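Local coordinates for protein nucleoporin NUP170 (Chaetomium thermophilum, PDB 5HAX) that probably serves as a structural nucleoporin of the nuclear pore complex, joining an N-terminal beta-propeller to a C-terminal helical region, at residues Gly232-Asp237 with Val294-Ile299; Arg239-Ser244 with Ile251-Met256. All blocks are in the same frame, centred on the assembly; numbering follows the deposited sequence.

Contact 1 (232-237 with 294-299) packs two blades of the N-terminal propeller against each other, and contact 2 (239-244 with 251-256) pairs strands inside one of them. Contact 2 joins strands 241-246 and 251-255, the two middle strands of a four-stranded antiparallel sheet; contact 1 joins its edge strand, 230-236, to edge strand 293-298 of another sheet. Residues 239-256 lie between the two segments of contact 1, so contact 2 is nested inside the loop it closes; the centres are about 9 Å apart. Strand 230-236 pairs with 241-246 within its blade, Y234 probably hydrogen-bonded to Y243, while its side chains meet 293-298 of the other sheet. R239 reaches back to I299.

Contact 1 (Gly232-Asp237 with Val294-Ile299); sequences GLYVDD and VALSPI
Y234 and P298 lead the contact between strands 232-236 and 294-298, which run almost parallel (9°) yet approach no closer than 6.9 Å between their axes, too wide a spacing for ordinary sheet pairing. Side chains fill the interval, chiefly the Y234 ring. Its CG lies beside the backbone N and anti to the carbonyl carbon, which carries the ring out over L296, at about a right angle to that side chain. L296 CB sits over one face, 3.7 Å from the Y234 ring centroid and 15° off the normal, a CH-pi contact displaced toward the rim. Nearby, Y234 CE2 comes within 3.2 Å of L296 O. At the ring's far end the hydroxyl accepts a weak hydrogen bond, 3.4 Å from L296 N to Y234 OH. G232 lacks a side chain on this side, where a CB would crowd that hydroxyl.

P298 takes the other end of the tyrosine. Its CG lies 3.6 Å from Y234 CB, and the same P298 CG is 3.6 Å from V235 O. A serine in place of Y234 would probably open a gap between the strands, leaving L296 CB without its aromatic face and L296 N without its weak acceptor.

Further along, the D236 carboxylate, its CG anti to the backbone N (chi1 -177°), places OD2 3.4 Å from I299 O. Both are acceptors, and R239 reconciles them: its NE forms a salt bridge with D236 OD2 while its NH1 donates to I299 O. D236 OD1 is bonded to T238 OG1. The chemistry implies a blade-to-blade seam of the propeller that is mainly apolar and aromatic along the strands, with a weak tyrosine bond and an arginine-bridged end as its main polar features.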
ATOM      1  N   GLY A 232       9.229   1.902  20.410  1.00 40.88           N
ATOM      2  CA  GLY A 232       8.842   2.461  19.125  1.00 41.89           C
ATOM      3  C   GLY A 232       7.699   3.445  19.270  1.00 41.43           C
ATOM      4  O   GLY A 232       6.961   3.437  20.264  1.00 37.66           O
ATOM      5  N   LEU A 233       7.580   4.305  18.255  1.00 44.98           N
ATOM      6  CA  LEU A 233       6.484   5.253  18.100  1.00 39.67           C
ATOM      7  C   LEU A 233       5.799   5.017  16.760  1.00 40.83           C
ATOM      8  O   LEU A 233       6.454   4.678  15.771  1.00 36.32           O
ATOM      9  CB  LEU A 233       6.976   6.713  18.160  1.00 43.84           C
ATOM     10  CG  LEU A 233       7.380   7.322  19.503  1.00 44.89           C
ATOM     11  CD1 LEU A 233       7.739   8.786  19.305  1.00 42.15           C
ATOM     12  CD2 LEU A 233       6.268   7.187  20.528  1.00 42.73           C
ATOM     13  N   TYR A 234       4.476   5.210  16.726  1.00 38.28           N
ATOM     14  CA  TYR A 234       3.677   4.893  15.543  1.00 40.52           C
ATOM     15  C   TYR A 234       2.542   5.899  15.381  1.00 39.86           C
ATOM     16  O   TYR A 234       1.831   6.194  16.344  1.00 41.60           O
ATOM     17  CB  TYR A 234       3.112   3.469  15.643  1.00 39.82           C
ATOM     18  CG  TYR A 234       4.119   2.448  16.136  1.00 39.68           C
ATOM     19  CD1 TYR A 234       4.329   2.256  17.495  1.00 36.39           C
ATOM     20  CD2 TYR A 234       4.860   1.681  15.245  1.00 38.22           C
ATOM     21  CE1 TYR A 234       5.248   1.334  17.953  1.00 38.73           C
ATOM     22  CE2 TYR A 234       5.781   0.754  15.694  1.00 40.01           C
ATOM     23  CZ  TYR A 234       5.969   0.585  17.050  1.00 34.77           C
ATOM     24  OH  TYR A 234       6.880  -0.333  17.513  1.00 40.25           O
ATOM     25  N   VAL A 235       2.359   6.397  14.155  1.00 40.84           N
ATOM     26  CA  VAL A 235       1.389   7.448  13.845  1.00 42.31           C
ATOM     27  C   VAL A 235       0.261   6.864  13.004  1.00 42.25           C
ATOM     28  O   VAL A 235       0.491   6.005  12.144  1.00 43.53           O
ATOM     29  CB  VAL A 235       2.057   8.620  13.094  1.00 46.85           C
ATOM     30  CG1 VAL A 235       1.015   9.648  12.647  1.00 51.55           C
ATOM     31  CG2 VAL A 235       3.120   9.277  13.957  1.00 50.50           C
ATOM     32  N   ASP A 236      -0.961   7.349  13.241  1.00 41.54           N
ATOM     33  CA  ASP A 236      -2.105   7.085  12.365  1.00 41.17           C
ATOM     34  C   ASP A 236      -2.818   8.410  12.110  1.00 45.00           C
ATOM     35  O   ASP A 236      -3.633   8.855  12.927  1.00 38.70           O
ATOM     36  CB  ASP A 236      -3.052   6.050  12.966  1.00 40.62           C
ATOM     37  CG  ASP A 236      -4.209   5.713  12.036  1.00 44.21           C
ATOM     38  OD1 ASP A 236      -4.183   6.156  10.866  1.00 40.17           O
ATOM     39  OD2 ASP A 236      -5.137   4.997  12.469  1.00 41.89           O
ATOM     40  N   ASP A 237      -2.517   9.024  10.962  1.00 44.17           N
ATOM     41  CA  ASP A 237      -3.096  10.320  10.617  1.00 43.14           C
ATOM     42  C   ASP A 237      -4.604  10.242  10.417  1.00 44.19           C
ATOM     43  O   ASP A 237      -5.312  11.210  10.709  1.00 45.84           O
ATOM     44  CB  ASP A 237      -2.437  10.865   9.350  1.00 42.59           C
ATOM     45  CG  ASP A 237      -0.984  11.244   9.559  1.00 44.01           C
ATOM     46  OD1 ASP A 237      -0.683  11.944  10.547  1.00 48.65           O
ATOM     47  OD2 ASP A 237      -0.139  10.839   8.733  1.00 52.32           O
ATOM     48  N   VAL A 294       6.937  -7.046  20.527  1.00 40.30           N
ATOM     49  CA  VAL A 294       8.139  -6.494  19.908  1.00 35.81           C
ATOM     50  C   VAL A 294       7.848  -5.383  18.900  1.00 39.78           C
ATOM     51  O   VAL A 294       8.771  -4.634  18.546  1.00 40.66           O
ATOM     52  CB  VAL A 294       8.960  -7.609  19.223  1.00 42.85           C
ATOM     53  CG1 VAL A 294       9.367  -8.669  20.236  1.00 45.93           C
ATOM     54  CG2 VAL A 294       8.179  -8.232  18.070  1.00 38.66           C
ATOM     55  N   ALA A 295       6.609  -5.248  18.431  1.00 39.96           N
ATOM     56  CA  ALA A 295       6.315  -4.242  17.420  1.00 34.14           C
ATOM     57  C   ALA A 295       4.820  -3.969  17.377  1.00 37.12           C
ATOM     58  O   ALA A 295       4.004  -4.840  17.691  1.00 33.30           O
ATOM     59  CB  ALA A 295       6.801  -4.682  16.035  1.00 32.27           C
ATOM     60  N   LEU A 296       4.480  -2.744  16.981  1.00 35.97           N
ATOM     61  CA  LEU A 296       3.111  -2.348  16.691  1.00 35.20           C
ATOM     62  C   LEU A 296       3.003  -1.937  15.229  1.00 34.41           C
ATOM     63  O   LEU A 296       4.001  -1.639  14.569  1.00 35.73           O
ATOM     64  CB  LEU A 296       2.652  -1.188  17.585  1.00 34.07           C
ATOM     65  CG  LEU A 296       2.753  -1.389  19.097  1.00 38.64           C
ATOM     66  CD1 LEU A 296       2.265  -0.147  19.825  1.00 33.18           C
ATOM     67  CD2 LEU A 296       1.973  -2.619  19.547  1.00 34.78           C
ATOM     68  N   SER A 297       1.772  -1.927  14.728  1.00 33.58           N
ATOM     69  CA  SER A 297       1.489  -1.445  13.383  1.00 38.68           C
ATOM     70  C   SER A 297       0.086  -0.851  13.347  1.00 35.84           C
ATOM     71  O   SER A 297      -0.900  -1.590  13.471  1.00 40.58           O
ATOM     72  CB  SER A 297       1.615  -2.572  12.361  1.00 38.05           C
ATOM     73  OG  SER A 297       1.557  -2.057  11.044  1.00 40.27           O
ATOM     74  N   PRO A 298      -0.055   0.466  13.195  1.00 36.24           N
ATOM     75  CA  PRO A 298      -1.399   1.054  13.146  1.00 38.96           C
ATOM     76  C   PRO A 298      -2.183   0.575  11.933  1.00 39.82           C
ATOM     77  O   PRO A 298      -1.626   0.316  10.864  1.00 38.57           O
ATOM     78  CB  PRO A 298      -1.126   2.562  13.072  1.00 39.29           C
ATOM     79  CG  PRO A 298       0.261   2.731  13.595  1.00 40.25           C
ATOM     80  CD  PRO A 298       0.991   1.502  13.166  1.00 38.24           C
ATOM     81  N   ILE A 299      -3.489   0.457  12.118  1.00 36.82           N
ATOM     82  CA  ILE A 299      -4.431   0.125  11.052  1.00 39.57           C
ATOM     83  C   ILE A 299      -5.293   1.360  10.808  1.00 36.87           C
ATOM     84  O   ILE A 299      -5.998   1.801  11.725  1.00 39.22           O
ATOM     85  CB  ILE A 299      -5.296  -1.092  11.419  1.00 44.05           C
ATOM     86  CG1 ILE A 299      -4.397  -2.310  11.671  1.00 38.37           C
ATOM     87  CG2 ILE A 299      -6.300  -1.385  10.308  1.00 38.26           C
ATOM     88  CD1 ILE A 299      -5.116  -3.506  12.259  1.00 40.43           C
TER

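Contact 2 (Arg239-Ser244 with Ile251-Met256); sequences RNLLYS and IRTYHM
L242 and Y254 form the central hydrogen-bonded pair of two antiparallel strands, with Y254 N to L242 O at 2.8 Å and L242 N to Y254 O at 2.9 Å. S244 and R252 repeat the reciprocal pattern, and a bond from M256 N to N240 O extends it beyond the strands. Between them, at the non-hydrogen-bonded pairs, the CA-H groups of L241 and Y243 turn toward the carbonyl oxygens of Y254 and R252.

Side-chain packing, with some polar atoms at ring edges, differs on the two faces. On that of L242 and Y254, the M256 chain bends at its thioether so that its CE rests 4.1 Å from L242 CB, and the carbonyl oxygen of L242 lies at the edge of the Y254 ring, in its plane. On the other, Y243 and T253 lie side by side, T253 OG1 meeting the ring edge 3.5 Å from Y243 CD1. L241 CD2 likewise approaches the H255 ring at its edge, 3.9 Å from H255 CD2.

Two waters link polar side chains across the strands. S244 OG, placed by chi1 of 80° between the backbone N and the carbonyl carbon, bonds one water at 2.7 Å and a second at 2.8 Å. The first also accepts from R252 NH1, in the guanidinium plane; the second is bonded to Y254 OH. R252 is further paired with E228 and E267.

N240 and L241 both face D236 in a G1 beta bulge, which opens strand 241-246 of this beta hairpin, the middle pair of strands in a four-stranded beta-propeller blade.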
ATOM      1  N   ARG A 239      -6.791   8.842  12.071  1.00 45.75           N
ATOM      2  CA  ARG A 239      -7.486   8.944  13.347  1.00 44.59           C
ATOM      3  C   ARG A 239      -6.886  10.004  14.259  1.00 46.21           C
ATOM      4  O   ARG A 239      -7.369  10.174  15.384  1.00 45.09           O
ATOM      5  CB  ARG A 239      -7.469   7.589  14.067  1.00 46.03           C
ATOM      6  CG  ARG A 239      -7.901   6.411  13.206  1.00 46.17           C
ATOM      7  CD  ARG A 239      -7.865   5.130  14.013  1.00 45.30           C
ATOM      8  NE  ARG A 239      -7.824   3.931  13.177  1.00 46.14           N
ATOM      9  CZ  ARG A 239      -8.871   3.161  12.893  1.00 40.86           C
ATOM     10  NH1 ARG A 239      -8.709   2.090  12.130  1.00 43.78           N
ATOM     11  NH2 ARG A 239     -10.078   3.451  13.365  1.00 45.10           N
ATOM     12  N   ASN A 240      -5.857  10.722  13.802  1.00 38.86           N
ATOM     13  CA  ASN A 240      -5.143  11.703  14.623  1.00 41.82           C
ATOM     14  C   ASN A 240      -4.612  11.072  15.910  1.00 48.70           C
ATOM     15  O   ASN A 240      -4.628  11.688  16.978  1.00 45.19           O
ATOM     16  CB  ASN A 240      -6.029  12.911  14.936  1.00 49.27           C
ATOM     17  CG  ASN A 240      -6.365  13.722  13.700  1.00 56.74           C
ATOM     18  OD1 ASN A 240      -5.582  13.787  12.752  1.00 56.32           O
ATOM     19  ND2 ASN A 240      -7.534  14.348  13.705  1.00 57.30           N
ATOM     20  N   LEU A 241      -4.124   9.839  15.806  1.00 39.25           N
ATOM     21  CA  LEU A 241      -3.614   9.104  16.952  1.00 43.55           C
ATOM     22  C   LEU A 241      -2.107   8.907  16.849  1.00 40.15           C
ATOM     23  O   LEU A 241      -1.519   8.929  15.763  1.00 36.38           O
ATOM     24  CB  LEU A 241      -4.299   7.739  17.085  1.00 38.92           C
ATOM     25  CG  LEU A 241      -5.803   7.749  17.362  1.00 36.48           C
ATOM     26  CD1 LEU A 241      -6.323   6.324  17.448  1.00 45.00           C
ATOM     27  CD2 LEU A 241      -6.123   8.516  18.639  1.00 40.50           C
ATOM     28  N   LEU A 242      -1.497   8.722  18.018  1.00 46.36           N
ATOM     29  CA  LEU A 242      -0.090   8.381  18.164  1.00 40.58           C
ATOM     30  C   LEU A 242       0.004   7.256  19.184  1.00 45.79           C
ATOM     31  O   LEU A 242      -0.608   7.342  20.253  1.00 42.95           O
ATOM     32  CB  LEU A 242       0.721   9.601  18.620  1.00 44.44           C
ATOM     33  CG  LEU A 242       2.222   9.430  18.854  1.00 49.64           C
ATOM     34  CD1 LEU A 242       2.956   9.186  17.547  1.00 52.76           C
ATOM     35  CD2 LEU A 242       2.779  10.657  19.556  1.00 54.14           C
ATOM     36  N   TYR A 243       0.748   6.201  18.849  1.00 37.66           N
ATOM     37  CA  TYR A 243       0.925   5.045  19.720  1.00 36.07           C
ATOM     38  C   TYR A 243       2.384   4.922  20.137  1.00 39.33           C
ATOM     39  O   TYR A 243       3.287   5.178  19.334  1.00 42.35           O
ATOM     40  CB  TYR A 243       0.508   3.742  19.031  1.00 39.34           C
ATOM     41  CG  TYR A 243      -0.905   3.702  18.495  1.00 37.49           C
ATOM     42  CD1 TYR A 243      -1.971   3.374  19.318  1.00 35.26           C
ATOM     43  CD2 TYR A 243      -1.165   3.963  17.156  1.00 38.35           C
ATOM     44  CE1 TYR A 243      -3.264   3.323  18.828  1.00 38.02           C
ATOM     45  CE2 TYR A 243      -2.453   3.915  16.654  1.00 37.43           C
ATOM     46  CZ  TYR A 243      -3.499   3.592  17.495  1.00 38.80           C
ATOM     47  OH  TYR A 243      -4.784   3.538  17.004  1.00 38.34           O
ATOM     48  N   SER A 244       2.610   4.514  21.385  1.00 35.49           N
ATOM     49  CA  SER A 244       3.938   4.142  21.859  1.00 34.75           C
ATOM     50  C   SER A 244       3.909   2.719  22.401  1.00 33.55           C
ATOM     51  O   SER A 244       2.910   2.285  22.989  1.00 36.54           O
ATOM     52  CB  SER A 244       4.449   5.099  22.945  1.00 37.10           C
ATOM     53  OG  SER A 244       3.886   4.801  24.212  1.00 39.43           O
ATOM     54  N   ILE A 251       1.087  -0.577  25.881  1.00 35.81           N
ATOM     55  CA  ILE A 251       0.641   0.175  24.711  1.00 37.34           C
ATOM     56  C   ILE A 251      -0.075   1.424  25.205  1.00 41.51           C
ATOM     57  O   ILE A 251      -1.080   1.329  25.921  1.00 40.80           O
ATOM     58  CB  ILE A 251      -0.289  -0.660  23.817  1.00 38.69           C
ATOM     59  CG1 ILE A 251       0.416  -1.935  23.345  1.00 36.67           C
ATOM     60  CG2 ILE A 251      -0.764   0.167  22.626  1.00 41.09           C
ATOM     61  CD1 ILE A 251      -0.498  -2.897  22.608  1.00 35.49           C
ATOM     62  N   ARG A 252       0.431   2.590  24.815  1.00 34.46           N
ATOM     63  CA  ARG A 252      -0.177   3.868  25.153  1.00 34.46           C
ATOM     64  C   ARG A 252      -0.703   4.531  23.887  1.00 40.49           C
ATOM     65  O   ARG A 252      -0.030   4.530  22.852  1.00 36.23           O
ATOM     66  CB  ARG A 252       0.830   4.784  25.851  1.00 34.07           C
ATOM     67  CG  ARG A 252       1.251   4.292  27.231  1.00 39.43           C
ATOM     68  CD  ARG A 252       2.344   5.167  27.830  1.00 41.68           C
ATOM     69  NE  ARG A 252       2.596   4.855  29.237  1.00 41.65           N
ATOM     70  CZ  ARG A 252       3.409   3.891  29.666  1.00 48.30           C
ATOM     71  NH1 ARG A 252       4.056   3.121  28.802  1.00 40.90           N
ATOM     72  NH2 ARG A 252       3.570   3.695  30.968  1.00 48.95           N
ATOM     73  N   THR A 253      -1.914   5.080  23.971  1.00 38.88           N
ATOM     74  CA  THR A 253      -2.562   5.765  22.858  1.00 44.59           C
ATOM     75  C   THR A 253      -2.716   7.238  23.205  1.00 44.82           C
ATOM     76  O   THR A 253      -3.206   7.575  24.288  1.00 40.93           O
ATOM     77  CB  THR A 253      -3.933   5.155  22.549  1.00 43.32           C
ATOM     78  OG1 THR A 253      -3.790   3.754  22.287  1.00 43.39           O
ATOM     79  CG2 THR A 253      -4.578   5.836  21.336  1.00 42.58           C
ATOM     80  N   TYR A 254      -2.297   8.104  22.286  1.00 39.99           N
ATOM     81  CA  TYR A 254      -2.400   9.550  22.437  1.00 41.33           C
ATOM     82  C   TYR A 254      -3.235  10.108  21.294  1.00 43.50           C
ATOM     83  O   TYR A 254      -3.148   9.626  20.161  1.00 45.43           O
ATOM     84  CB  TYR A 254      -1.016  10.210  22.438  1.00 39.99           C
ATOM     85  CG  TYR A 254      -0.086   9.720  23.524  1.00 46.38           C
ATOM     86  CD1 TYR A 254       0.577   8.507  23.402  1.00 42.46           C
ATOM     87  CD2 TYR A 254       0.141  10.477  24.664  1.00 45.80           C
ATOM     88  CE1 TYR A 254       1.432   8.056  24.391  1.00 44.03           C
ATOM     89  CE2 TYR A 254       0.995  10.036  25.659  1.00 43.80           C
ATOM     90  CZ  TYR A 254       1.639   8.826  25.517  1.00 42.10           C
ATOM     91  OH  TYR A 254       2.490   8.381  26.501  1.00 43.85           O
ATOM     92  N   HIS A 255      -4.039  11.127  21.591  1.00 43.86           N
ATOM     93  CA  HIS A 255      -4.914  11.753  20.607  1.00 42.64           C
ATOM     94  C   HIS A 255      -4.492  13.200  20.403  1.00 45.51           C
ATOM     95  O   HIS A 255      -4.232  13.918  21.374  1.00 43.13           O
ATOM     96  CB  HIS A 255      -6.378  11.686  21.046  1.00 49.83           C
ATOM     97  CG  HIS A 255      -7.323  12.351  20.094  1.00 52.08           C
ATOM     98  ND1 HIS A 255      -8.016  13.498  20.412  1.00 57.97           N
ATOM     99  CD2 HIS A 255      -7.683  12.032  18.827  1.00 52.62           C
ATOM    100  CE1 HIS A 255      -8.766  13.855  19.384  1.00 55.32           C
ATOM    101  NE2 HIS A 255      -8.581  12.983  18.409  1.00 54.56           N
ATOM    102  N   MET A 256      -4.427  13.620  19.139  1.00 47.94           N
ATOM    103  CA  MET A 256      -4.079  14.995  18.786  1.00 50.57           C
ATOM    104  C   MET A 256      -5.373  15.798  18.675  1.00 54.45           C
ATOM    105  O   MET A 256      -5.941  15.987  17.598  1.00 56.52           O
ATOM    106  CB  MET A 256      -3.275  15.027  17.492  1.00 50.43           C
ATOM    107  CG  MET A 256      -1.931  14.328  17.593  1.00 51.16           C
ATOM    108  SD  MET A 256      -1.131  14.123  15.992  1.00 53.23           S
ATOM    109  CE  MET A 256      -0.826  12.359  15.996  1.00 50.81           C
TER
HETATM  110  O   HOH W   1       4.025   2.655  25.907  1.00 34.89           O
HETATM  111  O   HOH W   2       4.846   6.797  25.908  1.00 38.93           O